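Local atomic coordinates of adhesin (Streptococcus sanguinis SK1 = NCTC 7863, PDB entry 6VT2), a protein that probably mediates bacterial attachment to host surfaces by binding sialylated glycans through two Siglec-like modules, as part of a serine-rich repeat adhesin. Residues K355-N360 with V368-N373; V380-D385 with S391-T396. All blocks are in the same frame, centred on the assembly; numbering follows the deposited sequence.

Interaction 1: K355-N360 with V368-N373; sequences KVRAAN and VQYVVN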
loop_
_atom_site.group_PDB
_atom_site.type_symbol
_atom_site.label_atom_id
_atom_site.label_comp_id
_atom_site.label_asym_id
_atom_site.label_seq_id
_atom_site.Cartn_x
_atom_site.Cartn_y
_atom_site.Cartn_z
ATOM N N LYS A 355 1.203 8.126 54.910
ATOM C CA LYS A 355 2.453 8.207 54.181
ATOM C C LYS A 355 2.494 7.194 53.057
ATOM O O LYS A 355 3.048 7.482 51.984
ATOM C CB LYS A 355 3.618 7.971 55.105
ATOM C CG LYS A 355 3.834 9.087 56.155
ATOM C CD LYS A 355 5.034 8.828 57.028
ATOM C CE LYS A 355 5.151 9.888 58.037
ATOM N NZ LYS A 355 6.401 9.762 58.888
ATOM N N VAL A 356 1.944 5.998 53.312
ATOM C CA VAL A 356 1.899 4.997 52.249
ATOM C C VAL A 356 0.964 5.451 51.136
ATOM O O VAL A 356 1.321 5.366 49.950
ATOM C CB VAL A 356 1.486 3.632 52.805
ATOM C CG1 VAL A 356 1.218 2.698 51.681
ATOM C CG2 VAL A 356 2.505 3.076 53.711
ATOM N N ARG A 357 -0.156 6.057 51.510
ATOM C CA ARG A 357 -1.106 6.576 50.536
ATOM C C ARG A 357 -0.438 7.618 49.664
ATOM O O ARG A 357 -0.478 7.539 48.416
ATOM C CB ARG A 357 -2.304 7.157 51.286
ATOM C CG ARG A 357 -3.448 7.673 50.367
ATOM C CD ARG A 357 -4.238 8.780 51.054
ATOM N NE ARG A 357 -3.415 9.971 51.267
ATOM C CZ ARG A 357 -2.958 10.782 50.308
ATOM N NH1 ARG A 357 -3.253 10.573 49.026
ATOM N NH2 ARG A 357 -2.185 11.812 50.637
ATOM N N ALA A 358 0.177 8.601 50.317
ATOM C CA ALA A 358 0.814 9.699 49.596
ATOM C C ALA A 358 1.893 9.195 48.656
ATOM O O ALA A 358 2.106 9.779 47.597
ATOM C CB ALA A 358 1.419 10.710 50.570
ATOM N N ALA A 359 2.620 8.152 49.048
ATOM C CA ALA A 359 3.719 7.636 48.250
ATOM C C ALA A 359 3.243 6.863 47.037
ATOM O O ALA A 359 4.070 6.503 46.177
ATOM C CB ALA A 359 4.607 6.730 49.097
ATOM N N ASN A 360 1.962 6.573 46.978
ATOM C CA ASN A 360 1.489 5.671 45.960
ATOM C C ASN A 360 0.405 6.254 45.088
ATOM O O ASN A 360 -0.046 5.567 44.167
ATOM C CB ASN A 360 1.009 4.373 46.574
ATOM C CG ASN A 360 2.148 3.525 46.915
ATOM O OD1 ASN A 360 2.748 2.988 46.027
ATOM N ND2 ASN A 360 2.567 3.517 48.200
ATOM N N VAL A 368 -7.141 1.042 45.879
ATOM C CA VAL A 368 -6.432 0.067 46.749
ATOM C C VAL A 368 -6.866 0.316 48.184
ATOM O O VAL A 368 -7.238 1.417 48.530
ATOM C CB VAL A 368 -4.898 0.127 46.729
ATOM C CG1 VAL A 368 -4.496 -0.613 45.522
ATOM C CG2 VAL A 368 -4.359 1.525 46.895
ATOM N N GLN A 369 -6.740 -0.721 48.981
ATOM C CA GLN A 369 -7.019 -0.610 50.411
ATOM C C GLN A 369 -5.686 -0.861 51.123
ATOM O O GLN A 369 -4.968 -1.686 50.706
ATOM C CB GLN A 369 -8.079 -1.599 50.864
ATOM C CG GLN A 369 -9.466 -1.242 50.400
ATOM C CD GLN A 369 -10.217 -0.245 51.251
ATOM O OE1 GLN A 369 -9.672 0.457 52.069
ATOM N NE2 GLN A 369 -11.494 -0.082 50.972
ATOM N N TYR A 370 -5.384 -0.068 52.123
ATOM C CA TYR A 370 -4.246 -0.289 52.985
ATOM C C TYR A 370 -4.742 -0.762 54.352
ATOM O O TYR A 370 -5.720 -0.224 54.918
ATOM C CB TYR A 370 -3.471 0.991 53.122
ATOM C CG TYR A 370 -2.967 1.546 51.849
ATOM C CD1 TYR A 370 -2.012 0.890 51.098
ATOM C CD2 TYR A 370 -3.426 2.741 51.384
ATOM C CE1 TYR A 370 -1.517 1.454 49.962
ATOM C CE2 TYR A 370 -2.966 3.282 50.243
ATOM C CZ TYR A 370 -2.011 2.604 49.520
ATOM O OH TYR A 370 -1.532 3.085 48.388
ATOM N N VAL A 371 -4.100 -1.772 54.872
ATOM C CA VAL A 371 -4.359 -2.189 56.246
ATOM C C VAL A 371 -3.029 -2.121 56.972
ATOM O O VAL A 371 -2.088 -2.834 56.617
ATOM C CB VAL A 371 -4.959 -3.600 56.339
ATOM C CG1 VAL A 371 -5.180 -3.989 57.758
ATOM C CG2 VAL A 371 -6.270 -3.661 55.559
ATOM N N VAL A 372 -2.930 -1.247 57.959
ATOM C CA VAL A 372 -1.738 -1.186 58.784
ATOM C C VAL A 372 -1.920 -2.181 59.933
ATOM O O VAL A 372 -2.854 -2.096 60.740
ATOM C CB VAL A 372 -1.495 0.224 59.293
ATOM C CG1 VAL A 372 -0.138 0.256 60.027
ATOM C CG2 VAL A 372 -1.505 1.237 58.138
ATOM N N ASN A 373 -1.080 -3.175 59.960
ATOM C CA ASN A 373 -1.123 -4.211 60.969
ATOM C C ASN A 373 -0.527 -3.713 62.274
ATOM O O ASN A 373 0.054 -2.624 62.364
ATOM C CB ASN A 373 -0.412 -5.398 60.408
ATOM C CG ASN A 373 -1.067 -5.836 59.070
ATOM O OD1 ASN A 373 -2.257 -6.053 59.048
ATOM N ND2 ASN A 373 -0.314 -5.895 57.981
HETATM O O HOH W 1 -2.341 5.495 47.442
#
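Y370, projecting from strand 369-372, lays its ring against the last turns of helix 346-360, where V356, R357 and N360 receive it. The close side of the contact is V356 and N360. The CG1 methyl of V356 covers one face of the ring in a CH-pi contact, 3.9 Å from the Y370 ring centroid and displaced toward the rim, with V356 CG1 to Y370 CE1 at 3.5 Å. With chi1 at 170°, V356 holds CG1 trans to the backbone N, over the ring of Y370. One turn on, the CB of N360 meets the phenol oxygen, N360 CB to Y370 OH 3.4 Å. The N360 amide is occupied elsewhere: ND2 donates back to V356 O at 2.8 Å, nearly in its amide plane, while OD1 accepts from N330 N and N363 ND2. The R357 flank is looser. There the helix backbone comes obliquely to the ring, R357 CA to Y370 CE2 3.8 Å, and the exposed side chain leads away to a salt bridge with E354. On this side a water lies at the ring edge, in its plane, 2.7 Å from Y370 OH, and donates to R357 O at 2.9 Å. The axes of 355-360 and 369-372 approach to 10.0 Å, their directions 148° apart, and a single aromatic side chain spans most of that gap. V378 and V380 of the adjacent strand also touch the ring. The contact is thus apolar over the ring face and water-mediated at the hydroxyl, linking strand to helical carbonyl without a direct polar bond.

Interaction 2: V380-D385 with S391-T396; sequences VIYPDD and SRDTIT. With CA (calcium ion), chain G.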
loop_
_atom_site.group_PDB
_atom_site.type_symbol
_atom_site.label_atom_id
_atom_site.label_comp_id
_atom_site.label_asym_id
_atom_site.label_seq_id
_atom_site.Cartn_x
_atom_site.Cartn_y
_atom_site.Cartn_z
ATOM N N VAL A 380 -1.378 -4.238 51.393
ATOM C CA VAL A 380 -1.963 -3.524 50.288
ATOM C C VAL A 380 -2.885 -4.515 49.596
ATOM O O VAL A 380 -2.444 -5.574 49.140
ATOM C CB VAL A 380 -0.877 -3.040 49.336
ATOM C CG1 VAL A 380 -1.439 -2.321 48.171
ATOM C CG2 VAL A 380 0.135 -2.153 50.059
ATOM N N ILE A 381 -4.166 -4.173 49.513
ATOM C CA ILE A 381 -5.161 -5.058 48.925
ATOM C C ILE A 381 -5.722 -4.414 47.669
ATOM O O ILE A 381 -6.324 -3.333 47.715
ATOM C CB ILE A 381 -6.270 -5.359 49.933
ATOM C CG1 ILE A 381 -5.668 -5.909 51.262
ATOM C CG2 ILE A 381 -7.250 -6.260 49.314
ATOM C CD1 ILE A 381 -6.741 -6.115 52.315
ATOM N N TYR A 382 -5.491 -5.070 46.553
ATOM C CA TYR A 382 -5.914 -4.565 45.266
ATOM C C TYR A 382 -7.346 -4.957 45.038
ATOM O O TYR A 382 -7.863 -5.870 45.673
ATOM C CB TYR A 382 -5.039 -5.157 44.175
ATOM C CG TYR A 382 -3.634 -4.717 44.311
ATOM C CD1 TYR A 382 -3.265 -3.463 43.879
ATOM C CD2 TYR A 382 -2.685 -5.537 44.887
ATOM C CE1 TYR A 382 -1.993 -3.003 44.052
ATOM C CE2 TYR A 382 -1.396 -5.083 45.034
ATOM C CZ TYR A 382 -1.076 -3.838 44.658
ATOM O OH TYR A 382 0.199 -3.358 44.834
ATOM N N PRO A 383 -8.040 -4.233 44.179
ATOM C CA PRO A 383 -9.497 -4.379 44.113
ATOM C C PRO A 383 -9.986 -5.682 43.477
ATOM O O PRO A 383 -11.187 -5.930 43.491
ATOM C CB PRO A 383 -9.925 -3.134 43.329
ATOM C CG PRO A 383 -8.760 -2.613 42.716
ATOM C CD PRO A 383 -7.584 -2.992 43.570
ATOM N N ASP A 384 -9.100 -6.508 42.938
ATOM C CA ASP A 384 -9.463 -7.816 42.444
ATOM C C ASP A 384 -9.255 -8.881 43.515
ATOM O O ASP A 384 -9.439 -10.068 43.253
ATOM C CB ASP A 384 -8.673 -8.200 41.193
ATOM C CG ASP A 384 -7.178 -8.223 41.387
ATOM O OD1 ASP A 384 -6.669 -7.489 42.245
ATOM O OD2 ASP A 384 -6.486 -8.938 40.663
ATOM N N ASP A 385 -8.866 -8.486 44.729
ATOM C CA ASP A 385 -8.649 -9.467 45.770
ATOM C C ASP A 385 -9.927 -10.231 46.063
ATOM O O ASP A 385 -10.965 -9.634 46.285
ATOM C CB ASP A 385 -8.158 -8.767 47.037
ATOM C CG ASP A 385 -7.828 -9.706 48.167
ATOM O OD1 ASP A 385 -6.782 -10.360 48.115
ATOM O OD2 ASP A 385 -8.626 -9.769 49.112
ATOM N N SER A 391 -5.009 -10.858 46.009
ATOM C CA SER A 391 -4.264 -9.907 45.217
ATOM C C SER A 391 -3.799 -8.815 46.156
ATOM O O SER A 391 -4.531 -7.849 46.415
ATOM C CB SER A 391 -5.138 -9.360 44.104
ATOM O OG SER A 391 -4.378 -8.554 43.246
ATOM N N ARG A 392 -2.558 -8.963 46.609
ATOM C CA ARG A 392 -2.085 -8.178 47.743
ATOM C C ARG A 392 -0.593 -7.963 47.613
ATOM O O ARG A 392 0.099 -8.672 46.866
ATOM C CB ARG A 392 -2.394 -8.887 49.067
ATOM C CG ARG A 392 -3.847 -9.072 49.307
ATOM C CD ARG A 392 -4.110 -9.736 50.689
ATOM N NE ARG A 392 -5.520 -9.936 50.755
ATOM C CZ ARG A 392 -6.263 -9.853 51.838
ATOM N NH1 ARG A 392 -5.680 -9.612 53.023
ATOM N NH2 ARG A 392 -7.554 -9.988 51.740
ATOM N N ASP A 393 -0.099 -6.972 48.369
ATOM C CA ASP A 393 1.320 -6.758 48.553
ATOM C C ASP A 393 1.484 -6.460 50.026
ATOM O O ASP A 393 0.516 -6.128 50.711
ATOM C CB ASP A 393 1.871 -5.636 47.695
ATOM C CG ASP A 393 2.166 -6.061 46.260
ATOM O OD1 ASP A 393 2.761 -7.128 46.090
ATOM O OD2 ASP A 393 1.882 -5.315 45.326
ATOM N N THR A 394 2.700 -6.625 50.515
ATOM C CA THR A 394 3.037 -6.299 51.893
ATOM C C THR A 394 4.160 -5.285 51.877
ATOM O O THR A 394 5.150 -5.452 51.152
ATOM C CB THR A 394 3.464 -7.532 52.660
ATOM O OG1 THR A 394 2.390 -8.467 52.717
ATOM C CG2 THR A 394 3.863 -7.091 54.133
ATOM N N ILE A 395 4.011 -4.215 52.621
ATOM C CA ILE A 395 5.157 -3.314 52.880
ATOM C C ILE A 395 5.624 -3.668 54.296
ATOM O O ILE A 395 4.851 -3.547 55.190
ATOM C CB ILE A 395 4.742 -1.868 52.781
ATOM C CG1 ILE A 395 4.062 -1.578 51.445
ATOM C CG2 ILE A 395 5.878 -0.931 53.067
ATOM C CD1 ILE A 395 3.481 -0.233 51.368
ATOM N N THR A 396 6.867 -4.057 54.449
ATOM C CA THR A 396 7.355 -4.529 55.753
ATOM C C THR A 396 7.530 -3.372 56.729
ATOM O O THR A 396 7.711 -2.298 56.320
ATOM C CB THR A 396 8.619 -5.359 55.552
ATOM O OG1 THR A 396 9.542 -4.530 54.869
ATOM C CG2 THR A 396 8.340 -6.598 54.754
HETATM CA CA CA G . 2.865 -6.715 43.606
HETATM O O HOH W 2 4.687 -6.712 41.903
HETATM O O HOH W 3 3.653 -8.995 43.697
HETATM O O HOH W 4 4.936 -5.973 44.426
#
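V380 and D393 form an antiparallel hydrogen-bonded pair, V380 N to D393 O and D393 N to V380 O, both 2.8 Å; Y382 N continues the pairing to S391 O. Beyond the strands, side chains take over. D385 OD1 accepts twice: S391 N meets the anti lone pair of D385 OD1 at 2.8 Å, and R392 NE reaches it at 3.0 Å from above the carboxylate plane. R392 NH2 completes a side-on salt bridge to D385 OD2 at 2.8 Å, while I381 CD1 lies over one guanidinium face. The extended R392 chain (chi2 -177°, chi3 -176°) carries NE and NH2 to that carboxylate. S391 OG donates to D384 OD1 at 2.7 Å and accepts from T324 N; D384 OD2 is met by Q323 N. Y382 OH donates a hydrogen bond to the anti lone pair of D393 OD2, 2.6 Å away, with ring and carboxylate planes perpendicular. Both D393 oxygens bind calcium, alongside three waters, T324 and Y327, so Y382 is a second-shell support for this ligand. The hairpin of strands 378-381 and 392-395 forms two-thirds of a three-stranded antiparallel sheet: strand 369-372 flanks 378-381, and the calcium ties the 392-395 edge to the segment around T324 and Y327.

How the interactions relate
Interactions 1 and 2 lie in series along the chain, their centres about 10 Å apart, within the C-terminal atypical Rib domain. They share its three-stranded sheet: strand 369-372 of interaction 1 neighbours strand 378-381 of interaction 2, joined by a probable hydrogen bond from I381 N to Q369 O. Side chains also meet, V356 packing on I395 and Y370 on V380, so the helix layer of interaction 1 continues onto the hairpin of interaction 2. The helix packs against the sheet. The calcium sits at strand 392-395, the sheet edge away from 369-372, near the junction with the preceding SigLec-like domain, probably helping to fix how the two domains are oriented.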